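Local coordinates for protein hdh assembly factor Kustc1130 (Kuenenia stuttgartiensis, PDB 6HIF) that probably assists the assembly of the multiheme enzyme hydrazine dehydrogenase, with which its small, all-beta domain appears to associate, at residues Pro30-Thr36 with Gly62-Leu68. Numbering follows the deposited sequence.
Sequences PAKLWVT and GTCVFEL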
# COMPACT_ATOMS: atom_id res chain seq x y z
N PRO Y 30 8.72 60.25 28.44
CA PRO Y 30 8.81 61.71 28.44
C PRO Y 30 7.46 62.33 28.09
O PRO Y 30 6.65 61.71 27.42
CB PRO Y 30 9.86 62.02 27.35
CG PRO Y 30 9.81 60.81 26.43
CD PRO Y 30 9.45 59.64 27.32
N ALA Y 31 7.25 63.56 28.58
CA ALA Y 31 6.05 64.32 28.28
C ALA Y 31 6.19 64.96 26.89
O ALA Y 31 7.30 65.28 26.48
CB ALA Y 31 5.82 65.37 29.34
N LYS Y 32 5.06 65.11 26.19
CA LYS Y 32 5.04 65.76 24.89
C LYS Y 32 4.25 67.05 25.01
O LYS Y 32 3.09 67.04 25.42
CB LYS Y 32 4.47 64.83 23.82
CG LYS Y 32 5.23 64.82 22.49
CD LYS Y 32 4.64 63.87 21.45
CE LYS Y 32 5.37 63.90 20.12
NZ LYS Y 32 4.49 63.54 18.99
N LEU Y 33 4.90 68.17 24.68
CA LEU Y 33 4.29 69.49 24.78
C LEU Y 33 4.24 70.14 23.40
O LEU Y 33 5.27 70.33 22.75
CB LEU Y 33 5.11 70.35 25.75
CG LEU Y 33 4.63 71.79 25.92
CD1 LEU Y 33 3.37 71.86 26.77
CD2 LEU Y 33 5.73 72.64 26.55
N TRP Y 34 3.02 70.47 22.97
CA TRP Y 34 2.78 71.23 21.76
C TRP Y 34 2.57 72.69 22.15
O TRP Y 34 1.77 72.98 23.04
CB TRP Y 34 1.54 70.70 21.03
CG TRP Y 34 1.57 69.25 20.65
CD1 TRP Y 34 1.65 68.18 21.48
CD2 TRP Y 34 1.46 68.72 19.32
NE1 TRP Y 34 1.62 67.01 20.76
CE2 TRP Y 34 1.50 67.32 19.43
CE3 TRP Y 34 1.33 69.30 18.04
CZ2 TRP Y 34 1.43 66.48 18.32
CZ3 TRP Y 34 1.26 68.47 16.94
CH2 TRP Y 34 1.30 67.08 17.08
N VAL Y 35 3.28 73.60 21.48
CA VAL Y 35 3.09 75.03 21.71
C VAL Y 35 2.75 75.71 20.39
O VAL Y 35 3.54 75.67 19.45
CB VAL Y 35 4.29 75.69 22.42
CG1 VAL Y 35 4.03 77.17 22.70
CG2 VAL Y 35 4.67 74.97 23.70
N THR Y 36 1.57 76.33 20.34
CA THR Y 36 1.10 77.02 19.15
C THR Y 36 1.10 78.53 19.40
O THR Y 36 0.55 79.00 20.40
CB THR Y 36 -0.29 76.51 18.72
OG1 THR Y 36 -0.23 75.09 18.57
CG2 THR Y 36 -0.78 77.14 17.44
N GLY Y 62 3.12 77.50 13.04
CA GLY Y 62 3.21 78.29 14.26
C GLY Y 62 3.25 77.39 15.49
O GLY Y 62 3.02 77.85 16.60
N THR Y 63 3.55 76.10 15.27
CA THR Y 63 3.51 75.10 16.32
C THR Y 63 4.86 74.40 16.43
O THR Y 63 5.43 73.97 15.43
CB THR Y 63 2.35 74.12 16.09
OG1 THR Y 63 1.16 74.88 15.93
CG2 THR Y 63 2.18 73.13 17.22
N CYS Y 64 5.34 74.29 17.67
CA CYS Y 64 6.54 73.53 18.00
C CYS Y 64 6.16 72.38 18.94
O CYS Y 64 5.37 72.56 19.86
CB CYS Y 64 7.57 74.42 18.68
SG CYS Y 64 8.35 75.63 17.59
N VAL Y 65 6.74 71.21 18.70
CA VAL Y 65 6.51 70.04 19.54
C VAL Y 65 7.80 69.75 20.31
O VAL Y 65 8.87 69.62 19.72
CB VAL Y 65 6.04 68.82 18.72
CG1 VAL Y 65 5.59 67.67 19.61
CG2 VAL Y 65 4.96 69.18 17.72
N PHE Y 66 7.68 69.65 21.64
CA PHE Y 66 8.81 69.40 22.51
C PHE Y 66 8.61 68.08 23.25
O PHE Y 66 7.53 67.81 23.77
CB PHE Y 66 8.98 70.53 23.52
CG PHE Y 66 9.17 71.89 22.90
CD1 PHE Y 66 10.44 72.32 22.53
CD2 PHE Y 66 8.10 72.74 22.69
CE1 PHE Y 66 10.62 73.57 21.96
CE2 PHE Y 66 8.28 73.98 22.11
CZ PHE Y 66 9.54 74.40 21.75
N GLU Y 67 9.68 67.26 23.28
CA GLU Y 67 9.72 66.06 24.09
C GLU Y 67 10.58 66.33 25.32
O GLU Y 67 11.78 66.55 25.19
CB GLU Y 67 10.24 64.89 23.26
CG GLU Y 67 9.84 63.53 23.80
CD GLU Y 67 10.61 62.36 23.21
OE1 GLU Y 67 11.86 62.35 23.31
OE2 GLU Y 67 9.97 61.45 22.65
N LEU Y 68 9.96 66.33 26.50
CA LEU Y 68 10.60 66.79 27.72
C LEU Y 68 10.50 65.74 28.82
O LEU Y 68 9.52 65.01 28.89
CB LEU Y 68 9.91 68.08 28.18
CG LEU Y 68 9.88 69.23 27.17
CD1 LEU Y 68 8.79 70.22 27.54
CD2 LEU Y 68 11.23 69.92 27.07
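Ala31, Leu33 and Val35 pair with Leu68, Phe66 and Cys64 through backbone hydrogen bonds in both directions, tying antiparallel strands 31-36 and 63-68 together at an axis separation of 4.6 Å. Leu33 N to Phe66 O (2.8 Å) is nearly straight, whereas Ala31 N to Leu68 O bends to 134° at the hydrogen. In the non-hydrogen-bonded pair Thr36-Thr63 the two hydroxyls, OG1 to OG1, lie 3.0 Å apart in a hydrogen bond. Lys32, its chain extended past Val65 CG1, forms its salt bridge outside this strand pair, with an acidic side chain of another protein's chain.

Strand 31-39 lies between strands 63-68 and 96-102 in a mixed sheet. From this sheet Leu33 and Val35 of one strand and Phe66 and Leu68 of the other pack on the second, antiparallel sheet, forming a beta-sandwich core, and a disulfide joins Cys64 to Cys56 of strand 54-57. Leu33 CD2 meets Leu68 CD1 at 4.0 Å, and Val35 CG2 reaches the edge of the Phe66 ring.

On the other face, Val65 CG2 sits over the six-membered ring of Trp34 as a CH-pi contact, 3.8 Å from its centroid, while Thr63 CG2 approaches the ring edge. Trp34 CG is turned beside its backbone N (chi1 -58°), which lays the indole alongside Val65. Replacing Trp34 with an alanine would probably leave Val65 CG2 without its aromatic cover and Phe98 without its stacking partner. The indole also lies about 4 Å from a bound heme c.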